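Local coordinates for ethanolamine kinase Pv091845 (Plasmodium vivax, PDB 2QG7), which probably phosphorylates ethanolamine, using ATP, in the first step of phosphatidylethanolamine synthesis, at residues A167-V172 with I179-D184; T239-F244 with E278-C283; R360-A365 with H418-L423. All coordinates share one frame; numbering follows the deposited sequence.

Contact 1 of 3, residues A167-V172 with I179-D184; sequences AKKIYV and IEEFMD
Glu181 lies between three side chains of 167-172. Tyr171 crosses it at a slant, its ring plane 35° from that of the carboxylate. The ring places Tyr171 CE2 3.5 Å from Glu181 N and its OH near Glu181 CG. The same hydroxyl shares a water with Phe182 N. With CG anti to the backbone N (chi1 -164°) and the chain extended beyond it, Glu181 carries its carboxylate to the two lysines, but to their carbon atoms and backbone more than to their charges. OE1 of Glu181 is 3.2 Å from Lys168 CD but 5.0 Å from Lys168 NZ, too far for a salt bridge. OE2 of Glu181 receives a weak hydrogen bond from the backbone N of Lys169 (3.5 Å).

This is the beta hairpin of strands 170-174 and 177-181, at one margin of the five-stranded antiparallel sheet in the N-terminal lobe of a protein-kinase-like fold. Residues 182-184 leave the sheet as what is probably the hinge, which in kinases of this fold borders the adenine pocket. Ile170 and Glu180 form a non-hydrogen-bonded pair, yet an extra residue on 170-172 sets Tyr171 and Val172 opposite the single Ile179, a classic bulge. Ile179 O accepts from both amides, at 2.6 Å from Tyr171 N and 3.2 Å from Val172 N. Val172 and Ile179 face helix 84-98; on the side of Ile170, Glu180 forms salt bridges with Arg139 and Arg178.

Beyond the paired strands, Lys168 crosses Met183 at about a right angle; bends along the lysine chain bring Lys168 NZ to 3.2 Å from Met183 SD.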
loop_
_atom_site.group_PDB
_atom_site.type_symbol
_atom_site.label_atom_id
_atom_site.label_comp_id
_atom_site.label_asym_id
_atom_site.label_seq_id
_atom_site.Cartn_x
_atom_site.Cartn_y
_atom_site.Cartn_z
ATOM N N ALA D 167 -15.193 -28.710 10.573
ATOM C CA ALA D 167 -16.012 -28.198 9.478
ATOM C C ALA D 167 -17.483 -28.599 9.672
ATOM O O ALA D 167 -17.792 -29.650 10.261
ATOM C CB ALA D 167 -15.486 -28.679 8.119
ATOM N N LYS D 168 -18.392 -27.749 9.196
ATOM C CA LYS D 168 -19.823 -28.047 9.174
ATOM C C LYS D 168 -20.136 -28.979 8.003
ATOM O O LYS D 168 -19.242 -29.291 7.171
ATOM C CB LYS D 168 -20.626 -26.752 9.109
ATOM C CG LYS D 168 -20.640 -25.984 10.417
ATOM C CD LYS D 168 -21.847 -26.393 11.261
ATOM C CE LYS D 168 -21.431 -26.730 12.697
ATOM N NZ LYS D 168 -20.694 -25.578 13.347
ATOM N N LYS D 169 -21.389 -29.456 7.950
ATOM C CA LYS D 169 -21.772 -30.429 6.906
ATOM C C LYS D 169 -22.053 -29.759 5.581
ATOM O O LYS D 169 -22.751 -28.758 5.522
ATOM C CB LYS D 169 -22.978 -31.275 7.329
ATOM C CG LYS D 169 -23.474 -32.222 6.237
ATOM C CD LYS D 169 -24.062 -33.550 6.783
ATOM C CE LYS D 169 -25.298 -33.252 7.698
ATOM N NZ LYS D 169 -25.758 -34.484 8.439
ATOM N N ILE D 170 -21.489 -30.321 4.526
ATOM C CA ILE D 170 -21.823 -29.917 3.173
ATOM C C ILE D 170 -22.799 -30.928 2.586
ATOM O O ILE D 170 -22.471 -32.110 2.478
ATOM C CB ILE D 170 -20.573 -29.836 2.265
ATOM C CG1 ILE D 170 -19.598 -28.791 2.800
ATOM C CG2 ILE D 170 -20.971 -29.539 0.787
ATOM C CD1 ILE D 170 -18.254 -28.943 2.203
ATOM N N TYR D 171 -23.987 -30.459 2.195
ATOM C CA TYR D 171 -25.070 -31.337 1.732
ATOM C C TYR D 171 -24.912 -31.789 0.267
ATOM O O TYR D 171 -24.965 -32.998 -0.024
ATOM C CB TYR D 171 -26.399 -30.633 1.940
ATOM C CG TYR D 171 -26.705 -30.285 3.380
ATOM C CD1 TYR D 171 -27.036 -31.281 4.302
ATOM C CD2 TYR D 171 -26.695 -28.956 3.819
ATOM C CE1 TYR D 171 -27.331 -30.961 5.626
ATOM C CE2 TYR D 171 -26.992 -28.622 5.150
ATOM C CZ TYR D 171 -27.315 -29.637 6.041
ATOM O OH TYR D 171 -27.604 -29.347 7.356
ATOM N N VAL D 172 -24.692 -30.826 -0.646
ATOM C CA VAL D 172 -24.593 -31.111 -2.088
ATOM C C VAL D 172 -23.405 -30.398 -2.759
ATOM O O VAL D 172 -23.152 -29.230 -2.494
ATOM C CB VAL D 172 -25.910 -30.725 -2.863
ATOM C CG1 VAL D 172 -25.805 -31.130 -4.326
ATOM C CG2 VAL D 172 -27.145 -31.345 -2.217
ATOM N N ILE D 179 -24.151 -26.628 -1.478
ATOM C CA ILE D 179 -25.119 -26.325 -0.422
ATOM C C ILE D 179 -24.614 -26.900 0.903
ATOM O O ILE D 179 -24.403 -28.116 1.043
ATOM C CB ILE D 179 -26.570 -26.859 -0.707
ATOM C CG1 ILE D 179 -27.033 -26.494 -2.126
ATOM C CG2 ILE D 179 -27.541 -26.292 0.332
ATOM C CD1 ILE D 179 -28.294 -27.262 -2.606
ATOM N N GLU D 180 -24.447 -26.020 1.880
ATOM C CA GLU D 180 -23.826 -26.402 3.137
ATOM C C GLU D 180 -24.626 -25.893 4.326
ATOM O O GLU D 180 -25.516 -25.047 4.192
ATOM C CB GLU D 180 -22.347 -25.940 3.185
ATOM C CG GLU D 180 -22.159 -24.429 3.163
ATOM C CD GLU D 180 -20.704 -23.965 3.034
ATOM O OE1 GLU D 180 -19.952 -24.470 2.179
ATOM O OE2 GLU D 180 -20.314 -23.041 3.783
ATOM N N GLU D 181 -24.294 -26.444 5.488
ATOM C CA GLU D 181 -24.963 -26.184 6.756
ATOM C C GLU D 181 -24.638 -24.788 7.216
ATOM O O GLU D 181 -23.464 -24.393 7.257
ATOM C CB GLU D 181 -24.467 -27.192 7.800
ATOM C CG GLU D 181 -25.316 -27.311 9.036
ATOM C CD GLU D 181 -24.742 -28.287 10.081
ATOM O OE1 GLU D 181 -24.668 -27.879 11.265
ATOM O OE2 GLU D 181 -24.381 -29.450 9.736
ATOM N N PHE D 182 -25.684 -24.049 7.565
ATOM C CA PHE D 182 -25.520 -22.719 8.098
ATOM C C PHE D 182 -25.045 -22.801 9.535
ATOM O O PHE D 182 -25.533 -23.627 10.339
ATOM C CB PHE D 182 -26.828 -21.934 8.007
ATOM C CG PHE D 182 -26.768 -20.562 8.629
ATOM C CD1 PHE D 182 -26.187 -19.492 7.942
ATOM C CD2 PHE D 182 -27.302 -20.338 9.896
ATOM C CE1 PHE D 182 -26.128 -18.211 8.527
ATOM C CE2 PHE D 182 -27.261 -19.074 10.482
ATOM C CZ PHE D 182 -26.671 -18.006 9.801
ATOM N N MET D 183 -24.078 -21.946 9.858
ATOM C CA MET D 183 -23.626 -21.792 11.228
ATOM C C MET D 183 -23.776 -20.329 11.654
ATOM O O MET D 183 -23.282 -19.414 10.996
ATOM C CB MET D 183 -22.178 -22.259 11.338
ATOM C CG MET D 183 -21.621 -22.301 12.774
ATOM S SD MET D 183 -19.809 -22.570 12.816
ATOM C CE MET D 183 -19.238 -21.159 11.844
ATOM N N ASP D 184 -24.472 -20.114 12.759
ATOM C CA ASP D 184 -24.631 -18.770 13.330
ATOM C C ASP D 184 -23.329 -18.293 13.995
ATOM O O ASP D 184 -22.463 -19.101 14.344
ATOM C CB ASP D 184 -25.771 -18.790 14.352
ATOM C CG ASP D 184 -26.795 -17.683 14.119
ATOM O OD1 ASP D 184 -26.382 -16.495 13.947
ATOM O OD2 ASP D 184 -28.015 -18.021 14.120
HETATM O O HOH W 1 -28.206 -26.148 7.765
#

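Contact 2 of 3, residues T239-F244 with E278-C283; sequences TIWKYF and EVESLC
The indole of Trp241 meets Glu280 at its edge: Glu280 OE1 lies 12° out of the ring plane, in front of the pyrrole N-H, and the carboxylate is turned 52° from the indole. The six-membered part of the indole has a second role within its own helix, where Trp241 CZ3 stands 4.0 Å above one face of the Phe244 ring, offset toward its rim.

The arrangement is a side-chain hydrogen bond bridging two helices, 236-251 and 269-284, of the helical C-terminal lobe. Trp241 and Glu280 are the one residue pair of the two segments within 4.5 Å, in keeping with the mere 64 Å² buried between them. An extended Glu280, with CG anti to its own amide nitrogen, reaches the indole edge, crossing the tryptophan side chain at about a right angle.

Trp241 also touches Ile276 and Val277, one turn earlier on the partner helix. The other carboxylate oxygen, Glu280 OE2, forms a salt bridge with Lys284, which probably helps to fix the rotation of the group. Glu278 and Leu282 of this helix pack on Phe257 of the second subunit. The bond from Trp241 NE1 to Glu280 OE1 is 2.9 Å long, with an angle of 160° at the hydrogen, and approaches the oxygen from the syn side.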
loop_
_atom_site.group_PDB
_atom_site.type_symbol
_atom_site.label_atom_id
_atom_site.label_comp_id
_atom_site.label_asym_id
_atom_site.label_seq_id
_atom_site.Cartn_x
_atom_site.Cartn_y
_atom_site.Cartn_z
ATOM N N THR D 239 2.801 -25.750 -4.021
ATOM C CA THR D 239 1.830 -24.677 -4.256
ATOM C C THR D 239 2.552 -23.371 -4.582
ATOM O O THR D 239 2.191 -22.698 -5.548
ATOM C CB THR D 239 0.888 -24.474 -3.051
ATOM O OG1 THR D 239 0.200 -25.695 -2.795
ATOM C CG2 THR D 239 -0.150 -23.421 -3.323
ATOM N N ILE D 240 3.578 -23.041 -3.792
ATOM C CA ILE D 240 4.404 -21.857 -4.052
ATOM C C ILE D 240 5.064 -21.901 -5.432
ATOM O O ILE D 240 5.026 -20.922 -6.163
ATOM C CB ILE D 240 5.463 -21.609 -2.936
ATOM C CG1 ILE D 240 4.776 -21.389 -1.599
ATOM C CG2 ILE D 240 6.324 -20.384 -3.265
ATOM C CD1 ILE D 240 5.753 -21.166 -0.466
ATOM N N TRP D 241 5.667 -23.031 -5.780
ATOM C CA TRP D 241 6.241 -23.221 -7.126
ATOM C C TRP D 241 5.205 -23.227 -8.224
ATOM O O TRP D 241 5.501 -22.813 -9.343
ATOM C CB TRP D 241 7.113 -24.487 -7.219
ATOM C CG TRP D 241 8.428 -24.335 -6.497
ATOM C CD1 TRP D 241 8.819 -24.980 -5.360
ATOM C CD2 TRP D 241 9.513 -23.475 -6.859
ATOM N NE1 TRP D 241 10.079 -24.578 -4.987
ATOM C CE2 TRP D 241 10.527 -23.646 -5.883
ATOM C CE3 TRP D 241 9.725 -22.554 -7.897
ATOM C CZ2 TRP D 241 11.755 -22.937 -5.929
ATOM C CZ3 TRP D 241 10.941 -21.852 -7.934
ATOM C CH2 TRP D 241 11.937 -22.049 -6.959
ATOM N N LYS D 242 3.986 -23.678 -7.921
ATOM C CA LYS D 242 2.921 -23.659 -8.920
ATOM C C LYS D 242 2.596 -22.206 -9.278
ATOM O O LYS D 242 2.429 -21.872 -10.437
ATOM C CB LYS D 242 1.695 -24.367 -8.363
ATOM C CG LYS D 242 0.494 -24.594 -9.334
ATOM C CD LYS D 242 -0.856 -24.557 -8.448
ATOM C CE LYS D 242 -2.114 -24.804 -9.372
ATOM N NZ LYS D 242 -3.420 -24.827 -8.569
ATOM N N TYR D 243 2.486 -21.350 -8.268
ATOM C CA TYR D 243 2.204 -19.938 -8.496
ATOM C C TYR D 243 3.346 -19.256 -9.297
ATOM O O TYR D 243 3.091 -18.476 -10.204
ATOM C CB TYR D 243 1.987 -19.199 -7.173
ATOM C CG TYR D 243 0.826 -19.618 -6.305
ATOM C CD1 TYR D 243 -0.323 -20.221 -6.843
ATOM C CD2 TYR D 243 0.863 -19.382 -4.940
ATOM C CE1 TYR D 243 -1.414 -20.593 -6.015
ATOM C CE2 TYR D 243 -0.197 -19.729 -4.118
ATOM C CZ TYR D 243 -1.340 -20.323 -4.656
ATOM O OH TYR D 243 -2.388 -20.668 -3.815
ATOM N N PHE D 244 4.590 -19.594 -8.955
ATOM C CA PHE D 244 5.754 -19.048 -9.581
ATOM C C PHE D 244 5.727 -19.364 -11.063
ATOM O O PHE D 244 5.866 -18.454 -11.893
ATOM C CB PHE D 244 7.014 -19.606 -8.938
ATOM C CG PHE D 244 8.292 -19.098 -9.568
ATOM C CD1 PHE D 244 8.894 -17.913 -9.103
ATOM C CD2 PHE D 244 8.894 -19.792 -10.635
ATOM C CE1 PHE D 244 10.067 -17.439 -9.712
ATOM C CE2 PHE D 244 10.056 -19.325 -11.234
ATOM C CZ PHE D 244 10.640 -18.160 -10.787
ATOM N N GLU D 278 15.844 -20.150 -1.291
ATOM C CA GLU D 278 16.397 -19.755 0.009
ATOM C C GLU D 278 15.416 -19.902 1.193
ATOM O O GLU D 278 15.828 -20.267 2.305
ATOM C CB GLU D 278 16.882 -18.304 -0.050
ATOM C CG GLU D 278 17.741 -17.887 1.122
ATOM C CD GLU D 278 18.289 -16.462 1.011
ATOM O OE1 GLU D 278 17.736 -15.646 0.230
ATOM O OE2 GLU D 278 19.269 -16.132 1.738
ATOM N N VAL D 279 14.140 -19.567 0.962
ATOM C CA VAL D 279 13.126 -19.630 2.006
ATOM C C VAL D 279 12.770 -21.089 2.298
ATOM O O VAL D 279 12.771 -21.487 3.473
ATOM C CB VAL D 279 11.871 -18.734 1.694
ATOM C CG1 VAL D 279 10.797 -18.948 2.702
ATOM C CG2 VAL D 279 12.263 -17.276 1.775
ATOM N N GLU D 280 12.537 -21.862 1.224
ATOM C CA GLU D 280 12.305 -23.312 1.289
ATOM C C GLU D 280 13.331 -24.038 2.119
ATOM O O GLU D 280 12.968 -24.832 2.991
ATOM C CB GLU D 280 12.285 -23.933 -0.100
ATOM C CG GLU D 280 11.707 -25.315 -0.139
ATOM C CD GLU D 280 11.405 -25.767 -1.553
ATOM O OE1 GLU D 280 11.479 -24.916 -2.469
ATOM O OE2 GLU D 280 11.113 -26.974 -1.771
ATOM N N SER D 281 14.607 -23.762 1.837
ATOM C CA SER D 281 15.717 -24.278 2.622
ATOM C C SER D 281 15.718 -23.821 4.084
ATOM O O SER D 281 15.959 -24.615 5.011
ATOM C CB SER D 281 17.029 -23.902 1.943
ATOM O OG SER D 281 18.132 -24.423 2.665
ATOM N N LEU D 282 15.433 -22.553 4.328
ATOM C CA LEU D 282 15.487 -22.090 5.712
ATOM C C LEU D 282 14.317 -22.613 6.560
ATOM O O LEU D 282 14.421 -22.721 7.778
ATOM C CB LEU D 282 15.554 -20.573 5.767
ATOM C CG LEU D 282 16.900 -19.927 5.521
ATOM C CD1 LEU D 282 16.680 -18.515 5.057
ATOM C CD2 LEU D 282 17.690 -19.903 6.796
ATOM N N CYS D 283 13.202 -22.895 5.891
ATOM C CA CYS D 283 11.981 -23.342 6.528
ATOM C C CYS D 283 12.066 -24.847 6.798
ATOM O O CYS D 283 11.636 -25.333 7.866
ATOM C CB CYS D 283 10.753 -22.971 5.663
ATOM S SG CYS D 283 10.236 -21.205 5.794
#

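Contact 3 of 3, residues R360-A365 with H418-L423; sequences RAYDIA and HINWGL
Tyr362 reaches across to Asn420 with its hydroxyl alone, the two side chains crossing at about a right angle. Tyr362 OH lies 3.0 Å from Asn420 ND2, which sits at the edge of the phenol ring and near its plane, while the amide plane is turned 85° from the ring. The angle is too poor for a hydrogen bond, so the pair is a close polar approach of buried groups. Asn420 CB also packs against the hydroxyl oxygen, Tyr362 OH, 3.6 Å away. Trp421 NE1 is 3.7 Å from the same Tyr362 OH, which approaches the indole obliquely.

Both principal side chains leave their helices with CG anti to the backbone N (chi1 180° for Tyr362, -175° for Asn420), which lets them meet although their CA atoms are 10.4 Å apart. Within 418-423, the amide is layered on its neighbour, Asn420 ND2 lying 3.5 Å above one face of the Trp421 indole, toward the rim.

Farther out, Trp421 NE1 makes a weak hydrogen bond to Asn366 OD1, and the indole meets Tyr354 and Trp424 edge-to-face. Such a cluster of aromatic rings, here beside Asp296, is consistent with the aromatic pocket that holds the substrate's ammonium group in choline kinases. The carboxylate of Asp363 accepts hydrogen bonds from the backbone N of His294 and of Cys295, in the loop that holds Asp296. The contact thus joins the first turn of helix 360-369, which directly follows strand 356-359, to the middle of helix 413-430, with helix 236-251 packed on both Tyr362 and Asn420.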
loop_
_atom_site.group_PDB
_atom_site.type_symbol
_atom_site.label_atom_id
_atom_site.label_comp_id
_atom_site.label_asym_id
_atom_site.label_seq_id
_atom_site.Cartn_x
_atom_site.Cartn_y
_atom_site.Cartn_z
ATOM N N ARG D 360 3.192 -27.216 10.257
ATOM C CA ARG D 360 2.358 -26.580 11.252
ATOM C C ARG D 360 2.795 -25.175 11.516
ATOM O O ARG D 360 1.991 -24.342 11.975
ATOM C CB ARG D 360 2.306 -27.395 12.566
ATOM C CG ARG D 360 3.655 -27.657 13.245
ATOM C CD ARG D 360 3.525 -27.872 14.742
ATOM N NE ARG D 360 4.828 -27.946 15.430
ATOM C CZ ARG D 360 5.028 -28.230 16.732
ATOM N NH1 ARG D 360 4.001 -28.497 17.543
ATOM N NH2 ARG D 360 6.276 -28.256 17.234
ATOM N N ALA D 361 4.069 -24.903 11.252
ATOM C CA ALA D 361 4.650 -23.590 11.521
ATOM C C ALA D 361 4.211 -22.565 10.451
ATOM O O ALA D 361 4.029 -21.384 10.772
ATOM C CB ALA D 361 6.127 -23.676 11.613
ATOM N N TYR D 362 4.001 -23.023 9.207
ATOM C CA TYR D 362 3.347 -22.191 8.198
ATOM C C TYR D 362 1.958 -21.615 8.610
ATOM O O TYR D 362 1.707 -20.415 8.441
ATOM C CB TYR D 362 3.223 -22.932 6.892
ATOM C CG TYR D 362 2.558 -22.095 5.860
ATOM C CD1 TYR D 362 3.292 -21.157 5.104
ATOM C CD2 TYR D 362 1.179 -22.208 5.637
ATOM C CE1 TYR D 362 2.669 -20.372 4.131
ATOM C CE2 TYR D 362 0.533 -21.396 4.681
ATOM C CZ TYR D 362 1.292 -20.494 3.927
ATOM O OH TYR D 362 0.636 -19.720 2.992
ATOM N N ASP D 363 1.081 -22.474 9.142
ATOM C CA ASP D 363 -0.260 -22.076 9.520
ATOM C C ASP D 363 -0.300 -21.069 10.655
ATOM O O ASP D 363 -1.174 -20.214 10.688
ATOM C CB ASP D 363 -1.081 -23.309 9.878
ATOM C CG ASP D 363 -2.539 -23.223 9.420
ATOM O OD1 ASP D 363 -2.883 -22.343 8.571
ATOM O OD2 ASP D 363 -3.324 -24.064 9.917
ATOM N N ILE D 364 0.640 -21.155 11.569
ATOM C CA ILE D 364 0.731 -20.243 12.688
ATOM C C ILE D 364 1.319 -18.872 12.284
ATOM O O ILE D 364 0.777 -17.832 12.668
ATOM C CB ILE D 364 1.555 -20.869 13.881
ATOM C CG1 ILE D 364 0.974 -22.253 14.242
ATOM C CG2 ILE D 364 1.614 -19.897 15.123
ATOM C CD1 ILE D 364 1.878 -23.115 15.160
ATOM N N ALA D 365 2.410 -18.879 11.526
ATOM C CA ALA D 365 3.046 -17.658 11.037
ATOM C C ALA D 365 2.165 -16.916 10.015
ATOM O O ALA D 365 2.127 -15.683 10.007
ATOM C CB ALA D 365 4.436 -17.970 10.453
ATOM N N HIS D 418 4.323 -14.499 3.141
ATOM C CA HIS D 418 4.384 -13.355 2.212
ATOM C C HIS D 418 4.533 -13.732 0.734
ATOM O O HIS D 418 3.857 -13.181 -0.121
ATOM C CB HIS D 418 5.517 -12.401 2.607
ATOM C CG HIS D 418 5.298 -11.722 3.909
ATOM N ND1 HIS D 418 4.096 -11.128 4.241
ATOM C CD2 HIS D 418 6.123 -11.533 4.966
ATOM C CE1 HIS D 418 4.192 -10.580 5.444
ATOM N NE2 HIS D 418 5.414 -10.812 5.906
ATOM N N ILE D 419 5.447 -14.641 0.436
ATOM C CA ILE D 419 5.662 -15.065 -0.918
ATOM C C ILE D 419 4.464 -15.804 -1.479
ATOM O O ILE D 419 4.035 -15.552 -2.609
ATOM C CB ILE D 419 6.969 -15.894 -1.038
ATOM C CG1 ILE D 419 8.163 -14.993 -0.678
ATOM C CG2 ILE D 419 7.102 -16.485 -2.435
ATOM C CD1 ILE D 419 9.539 -15.708 -0.482
ATOM N N ASN D 420 3.919 -16.718 -0.691
ATOM C CA ASN D 420 2.726 -17.464 -1.075
ATOM C C ASN D 420 1.564 -16.547 -1.465
ATOM O O ASN D 420 0.956 -16.723 -2.520
ATOM C CB ASN D 420 2.300 -18.432 0.063
ATOM C CG ASN D 420 1.131 -19.323 -0.337
ATOM O OD1 ASN D 420 1.284 -20.264 -1.110
ATOM N ND2 ASN D 420 -0.051 -19.003 0.166
ATOM N N TRP D 421 1.222 -15.603 -0.607
ATOM C CA TRP D 421 0.078 -14.761 -0.869
ATOM C C TRP D 421 0.360 -13.612 -1.823
ATOM O O TRP D 421 -0.572 -13.102 -2.429
ATOM C CB TRP D 421 -0.559 -14.261 0.427
ATOM C CG TRP D 421 -1.286 -15.390 1.133
ATOM C CD1 TRP D 421 -0.889 -16.027 2.268
ATOM C CD2 TRP D 421 -2.482 -16.061 0.696
ATOM N NE1 TRP D 421 -1.782 -17.016 2.582
ATOM C CE2 TRP D 421 -2.758 -17.072 1.635
ATOM C CE3 TRP D 421 -3.352 -15.899 -0.398
ATOM C CZ2 TRP D 421 -3.868 -17.916 1.533
ATOM C CZ3 TRP D 421 -4.465 -16.749 -0.506
ATOM C CH2 TRP D 421 -4.709 -17.747 0.446
ATOM N N GLY D 422 1.641 -13.209 -1.937
ATOM C CA GLY D 422 2.081 -12.343 -3.020
ATOM C C GLY D 422 1.830 -12.904 -4.409
ATOM O O GLY D 422 1.366 -12.189 -5.266
ATOM N N LEU D 423 2.178 -14.173 -4.636
ATOM C CA LEU D 423 2.101 -14.769 -5.946
ATOM C C LEU D 423 0.682 -15.160 -6.251
ATOM O O LEU D 423 0.254 -15.064 -7.393
ATOM C CB LEU D 423 2.986 -15.997 -6.040
ATOM C CG LEU D 423 4.493 -15.920 -5.833
ATOM C CD1 LEU D 423 5.087 -17.330 -5.818
ATOM C CD2 LEU D 423 5.185 -14.973 -6.840
#

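How the contacts relate
Contact 1 lies at the edge of the N-terminal sheet, where the chain leaves for the C-terminal lobe; contacts 2 and 3 belong to that second lobe, on the other side of the chain's centre. The centre of contact 1 is 33 Å from that of contact 2 and 27 Å from that of contact 3. Contacts 2 and 3 have centres 10 Å apart and touch through helix 236-251: Tyr243 CE2 is 3.4 Å from Asn420 OD1, and Tyr243 CB is 3.5 Å from Leu423 CB. Contact 1 probably borders the nucleotide side of the active site, and contact 3 the side of the His294-Cys295-Asp296 loop, which matches the kinase HxD motif, whereas contact 2 is near the subunit interface.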